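Proline iminopeptidase-related protein (Thermus thermophilus, PDB 2YYS) is of unknown function but belongs to the S33 family of alpha/beta hydrolases and may be a peptidase. Local coordinates at residues Y256-I259 with A264-E267; G121-A126 with K270-A275. One frame throughout, in Å; residues are numbered along the deposited sequence.

Contact 1 (Y256-I259 with A264-E267); sequences YLWI and AFEE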
loop_
_atom_site.group_PDB
_atom_site.type_symbol
_atom_site.label_atom_id
_atom_site.label_comp_id
_atom_site.label_asym_id
_atom_site.label_seq_id
_atom_site.Cartn_x
_atom_site.Cartn_y
_atom_site.Cartn_z
ATOM N N TYR A 256 -6.007 5.027 -7.312
ATOM C CA TYR A 256 -5.665 6.294 -6.678
ATOM C C TYR A 256 -6.956 7.025 -6.387
ATOM O O TYR A 256 -7.326 8.007 -7.018
ATOM C CB TYR A 256 -4.683 7.090 -7.540
ATOM C CG TYR A 256 -3.409 6.318 -7.690
ATOM C CD1 TYR A 256 -2.390 6.414 -6.750
ATOM C CD2 TYR A 256 -3.256 5.418 -8.719
ATOM C CE1 TYR A 256 -1.225 5.654 -6.874
ATOM C CE2 TYR A 256 -2.122 4.660 -8.846
ATOM C CZ TYR A 256 -1.106 4.782 -7.935
ATOM O OH TYR A 256 0.012 4.004 -8.110
ATOM N N LEU A 257 -7.646 6.517 -5.384
ATOM C CA LEU A 257 -9.032 6.876 -5.186
ATOM C C LEU A 257 -9.222 8.333 -4.749
ATOM O O LEU A 257 -10.268 8.928 -5.029
ATOM C CB LEU A 257 -9.738 5.841 -4.292
ATOM C CG LEU A 257 -9.364 5.674 -2.823
ATOM C CD1 LEU A 257 -10.353 4.768 -2.125
ATOM C CD2 LEU A 257 -7.969 5.076 -2.667
ATOM N N TRP A 258 -8.198 8.917 -4.126
ATOM C CA TRP A 258 -8.243 10.308 -3.692
ATOM C C TRP A 258 -8.131 11.291 -4.876
ATOM O O TRP A 258 -8.555 12.431 -4.771
ATOM C CB TRP A 258 -7.143 10.587 -2.643
ATOM C CG TRP A 258 -5.781 10.195 -3.100
ATOM C CD1 TRP A 258 -4.912 10.964 -3.812
ATOM C CD2 TRP A 258 -5.136 8.927 -2.916
ATOM N NE1 TRP A 258 -3.766 10.253 -4.081
ATOM C CE2 TRP A 258 -3.874 9.003 -3.534
ATOM C CE3 TRP A 258 -5.489 7.735 -2.276
ATOM C CZ2 TRP A 258 -2.977 7.930 -3.549
ATOM C CZ3 TRP A 258 -4.600 6.664 -2.296
ATOM C CH2 TRP A 258 -3.360 6.770 -2.924
ATOM N N ILE A 259 -7.539 10.845 -5.981
ATOM C CA ILE A 259 -7.476 11.622 -7.214
ATOM C C ILE A 259 -8.821 11.609 -7.958
ATOM O O ILE A 259 -9.292 12.644 -8.422
ATOM C CB ILE A 259 -6.375 11.054 -8.133
ATOM C CG1 ILE A 259 -4.989 11.277 -7.516
ATOM C CG2 ILE A 259 -6.447 11.677 -9.533
ATOM C CD1 ILE A 259 -3.845 10.736 -8.382
ATOM N N ALA A 264 -15.389 12.505 -1.770
ATOM C CA ALA A 264 -15.827 11.274 -1.139
ATOM C C ALA A 264 -14.674 10.688 -0.313
ATOM O O ALA A 264 -14.912 10.144 0.754
ATOM C CB ALA A 264 -16.307 10.278 -2.176
ATOM N N PHE A 265 -13.436 10.842 -0.793
ATOM C CA PHE A 265 -12.279 10.283 -0.104
ATOM C C PHE A 265 -12.043 11.009 1.206
ATOM O O PHE A 265 -11.797 10.386 2.231
ATOM C CB PHE A 265 -11.010 10.338 -0.946
ATOM C CG PHE A 265 -9.808 9.774 -0.235
ATOM C CD1 PHE A 265 -9.574 8.411 -0.226
ATOM C CD2 PHE A 265 -8.951 10.603 0.473
ATOM C CE1 PHE A 265 -8.494 7.890 0.442
ATOM C CE2 PHE A 265 -7.856 10.085 1.142
ATOM C CZ PHE A 265 -7.629 8.724 1.128
ATOM N N GLU A 266 -12.129 12.332 1.162
ATOM C CA GLU A 266 -11.913 13.155 2.342
ATOM C C GLU A 266 -12.861 12.722 3.449
ATOM O O GLU A 266 -12.459 12.557 4.591
ATOM C CB GLU A 266 -12.145 14.627 2.016
ATOM C CG GLU A 266 -12.302 15.502 3.257
ATOM C CD GLU A 266 -12.255 16.987 2.955
ATOM O OE1 GLU A 266 -12.680 17.398 1.867
ATOM O OE2 GLU A 266 -11.803 17.746 3.824
ATOM N N GLU A 267 -14.132 12.557 3.097
ATOM C CA GLU A 267 -15.143 12.132 4.059
ATOM C C GLU A 267 -14.819 10.738 4.634
ATOM O O GLU A 267 -14.834 10.549 5.849
ATOM C CB GLU A 267 -16.531 12.153 3.396
ATOM C CG GLU A 267 -17.646 11.450 4.160
ATOM C CD GLU A 267 -18.987 11.514 3.423
ATOM O OE1 GLU A 267 -19.083 11.038 2.257
ATOM O OE2 GLU A 267 -19.950 12.046 4.014
#
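Phe-265 meets Trp-258 and Leu-257 across the short link between helix 257-260 and helix 262-274. Its CB heads for the other segment and lies 3.9 Å from Trp-258 CA. CG stands anti to the backbone N (chi1 179°), which carries the ring out toward helix 257-260, with Trp-258 CB over one face and Leu-257 CG oblique to it on the same side. The CB of Trp-258 sits toward the rim of that face. It is 3.7 Å from the ring centroid and only 17° off the normal, a CH-pi contact. Its closest ring atom is Phe-265 CD2, 3.6 Å from Trp-258 CB. The indole runs beside the phenyl ring and turns its edge to the same partner. The five-membered ring and the Phe-265 ring have centroids 5.7 Å apart and planes at 64°, an edge-to-face pair. On the near rim of the indole, Trp-258 CE3 lies 4.1 Å from Phe-265 CZ. Helix 262-274 is the last long helix of the alpha/beta hydrolase fold and follows the edge strand 247-250 of the central sheet. Leu-250 of that strand touches both Phe-265 and Leu-257. Leu-257 crosses the phenylalanine side chain at about a right angle, and its branch carbon does the touching: Leu-257 CG is 3.8 Å from Phe-265 CD1. All three residues in this contact are buried. Helix 40-46 also covers the site, with Leu-46 on Phe-265 and Leu-42 on Trp-258. One turn further along helix 262-274, the ring of Phe-269 meets that of Phe-265.

Contact 2 (G121-A126 with K270-A275); sequences GAILLA and KEALAA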
loop_
_atom_site.group_PDB
_atom_site.type_symbol
_atom_site.label_atom_id
_atom_site.label_comp_id
_atom_site.label_asym_id
_atom_site.label_seq_id
_atom_site.Cartn_x
_atom_site.Cartn_y
_atom_site.Cartn_z
ATOM N N GLY A 121 -3.191 0.116 15.001
ATOM C CA GLY A 121 -4.298 0.073 14.062
ATOM C C GLY A 121 -3.846 0.332 12.632
ATOM O O GLY A 121 -2.667 0.568 12.378
ATOM N N ALA A 122 -4.779 0.295 11.687
ATOM C CA ALA A 122 -4.427 0.542 10.296
ATOM C C ALA A 122 -5.602 0.971 9.447
ATOM O O ALA A 122 -6.751 0.630 9.726
ATOM C CB ALA A 122 -3.750 -0.689 9.673
ATOM N N ILE A 123 -5.291 1.753 8.424
ATOM C CA ILE A 123 -6.205 2.044 7.346
ATOM C C ILE A 123 -5.575 1.439 6.099
ATOM O O ILE A 123 -4.445 1.788 5.724
ATOM C CB ILE A 123 -6.424 3.570 7.201
ATOM C CG1 ILE A 123 -7.027 4.124 8.494
ATOM C CG2 ILE A 123 -7.344 3.857 6.028
ATOM C CD1 ILE A 123 -7.137 5.655 8.572
ATOM N N LEU A 124 -6.294 0.494 5.502
ATOM C CA LEU A 124 -5.895 -0.165 4.270
ATOM C C LEU A 124 -6.615 0.471 3.082
ATOM O O LEU A 124 -7.837 0.358 2.933
ATOM C CB LEU A 124 -6.228 -1.654 4.345
ATOM C CG LEU A 124 -5.861 -2.393 5.639
ATOM C CD1 LEU A 124 -6.271 -3.881 5.564
ATOM C CD2 LEU A 124 -4.384 -2.279 5.923
ATOM N N LEU A 125 -5.847 1.157 2.245
ATOM C CA LEU A 125 -6.366 1.745 1.026
ATOM C C LEU A 125 -6.125 0.791 -0.120
ATOM O O LEU A 125 -4.983 0.411 -0.386
ATOM C CB LEU A 125 -5.676 3.074 0.740
ATOM C CG LEU A 125 -5.590 4.063 1.903
ATOM C CD1 LEU A 125 -4.738 5.256 1.505
ATOM C CD2 LEU A 125 -6.957 4.520 2.339
ATOM N N ALA A 126 -7.187 0.426 -0.827
ATOM C CA ALA A 126 -7.052 -0.403 -2.015
ATOM C C ALA A 126 -6.152 -1.615 -1.758
ATOM O O ALA A 126 -5.176 -1.844 -2.465
ATOM C CB ALA A 126 -6.490 0.430 -3.138
ATOM N N LYS A 270 -11.344 10.750 6.714
ATOM C CA LYS A 270 -11.509 11.419 8.004
ATOM C C LYS A 270 -12.277 10.547 8.986
ATOM O O LYS A 270 -11.960 10.517 10.165
ATOM C CB LYS A 270 -12.216 12.769 7.846
ATOM C CG LYS A 270 -11.305 13.894 7.334
ATOM C CD LYS A 270 -12.072 15.217 7.205
ATOM C CE LYS A 270 -11.253 16.407 7.681
ATOM N NZ LYS A 270 -11.955 17.699 7.382
ATOM N N GLU A 271 -13.283 9.836 8.500
ATOM C CA GLU A 271 -14.013 8.891 9.331
ATOM C C GLU A 271 -13.066 7.767 9.799
ATOM O O GLU A 271 -13.051 7.421 10.974
ATOM C CB GLU A 271 -15.217 8.333 8.551
ATOM C CG GLU A 271 -15.951 7.183 9.225
ATOM C CD GLU A 271 -17.128 6.657 8.411
ATOM O OE1 GLU A 271 -16.999 6.483 7.172
ATOM O OE2 GLU A 271 -18.193 6.402 9.018
ATOM N N ALA A 272 -12.273 7.218 8.878
ATOM C CA ALA A 272 -11.320 6.148 9.202
ATOM C C ALA A 272 -10.293 6.593 10.258
ATOM O O ALA A 272 -10.003 5.857 11.194
ATOM C CB ALA A 272 -10.601 5.668 7.939
ATOM N N LEU A 273 -9.750 7.799 10.097
ATOM C CA LEU A 273 -8.774 8.329 11.042
ATOM C C LEU A 273 -9.373 8.492 12.435
ATOM O O LEU A 273 -8.743 8.142 13.416
ATOM C CB LEU A 273 -8.234 9.677 10.586
ATOM C CG LEU A 273 -7.319 9.660 9.371
ATOM C CD1 LEU A 273 -7.197 11.078 8.853
ATOM C CD2 LEU A 273 -5.942 9.074 9.703
ATOM N N ALA A 274 -10.582 9.045 12.505
ATOM C CA ALA A 274 -11.284 9.234 13.775
ATOM C C ALA A 274 -11.534 7.898 14.477
ATOM O O ALA A 274 -11.429 7.813 15.693
ATOM C CB ALA A 274 -12.612 9.984 13.560
ATOM N N ALA A 275 -11.822 6.859 13.700
ATOM C CA ALA A 275 -12.073 5.522 14.238
ATOM C C ALA A 275 -10.832 4.817 14.786
ATOM O O ALA A 275 -10.947 3.758 15.396
ATOM C CB ALA A 275 -12.732 4.642 13.176
#
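Ile-123 buries the most surface here and reaches from strand 119-125 to helix 262-274. The end of its longer branch makes the closest approach: Ile-123 CD1 is 3.5 Å from Ala-272 CB. CG1 lies anti to the carbonyl carbon (chi1 -61°) and CD1 then runs on extended (chi2 172°), which puts the methyl against the helix. The rest of the branch follows, with Ile-123 CG1 3.9 Å from Ala-272 CB. Ala-272 turns its CB toward the strand. Its small side chain lets the helix backbone come near, and the CA atoms of Ile-123 and Ala-272 are 6.8 Å apart. Strand 119-125 lies inside the central sheet of the alpha/beta hydrolase fold, between the parallel strands 97-102 and 221-226. Helix 262-274 packs on one face of that sheet, and Ala-272 also touches Tyr-222 of the neighbouring strand. Leu-273 joins from the next position on the helix. Its CB points away from the strand, but the end of the side chain comes back, and Leu-273 CD2 lies 3.8 Å from Ile-123 CD1. Ile-123 CD1 is also 3.7 Å from the backbone Leu-273 N. No hydrogen bond crosses, so the two segments meet through apolar packing. An alanine in place of Ile-123 would take away CG1, CG2 and CD1, and is likely to open a gap facing Ala-272 and Leu-273 in the buried layer. The neighbouring Glu-271 serves a different partner: its OE1 forms a salt bridge with Arg-248 NE, joining the helix to edge strand 247-250.

Contacts 1 and 2 share helix 262-274, and contact 1 is nested within the long chain loop closed by contact 2. Their centres are about 12 Å apart. Leu-125 joins them: its CD1 is 4.1 Å from Trp-258 CZ3, and its CD2 is 4.2 Å from Phe-265 CE1. One apolar layer thus continues along the helix from residues 264-267 to 270-275. Trp-258 meets its neighbour His-102 edge-to-face. Ala-126, at the end of segment 121-126, touches Asp-229 and His-255. These two probably occupy the loops where relatives carry the catalytic acid and histidine, but their role here is not established. The Ile-123 packing lies further back along the strand.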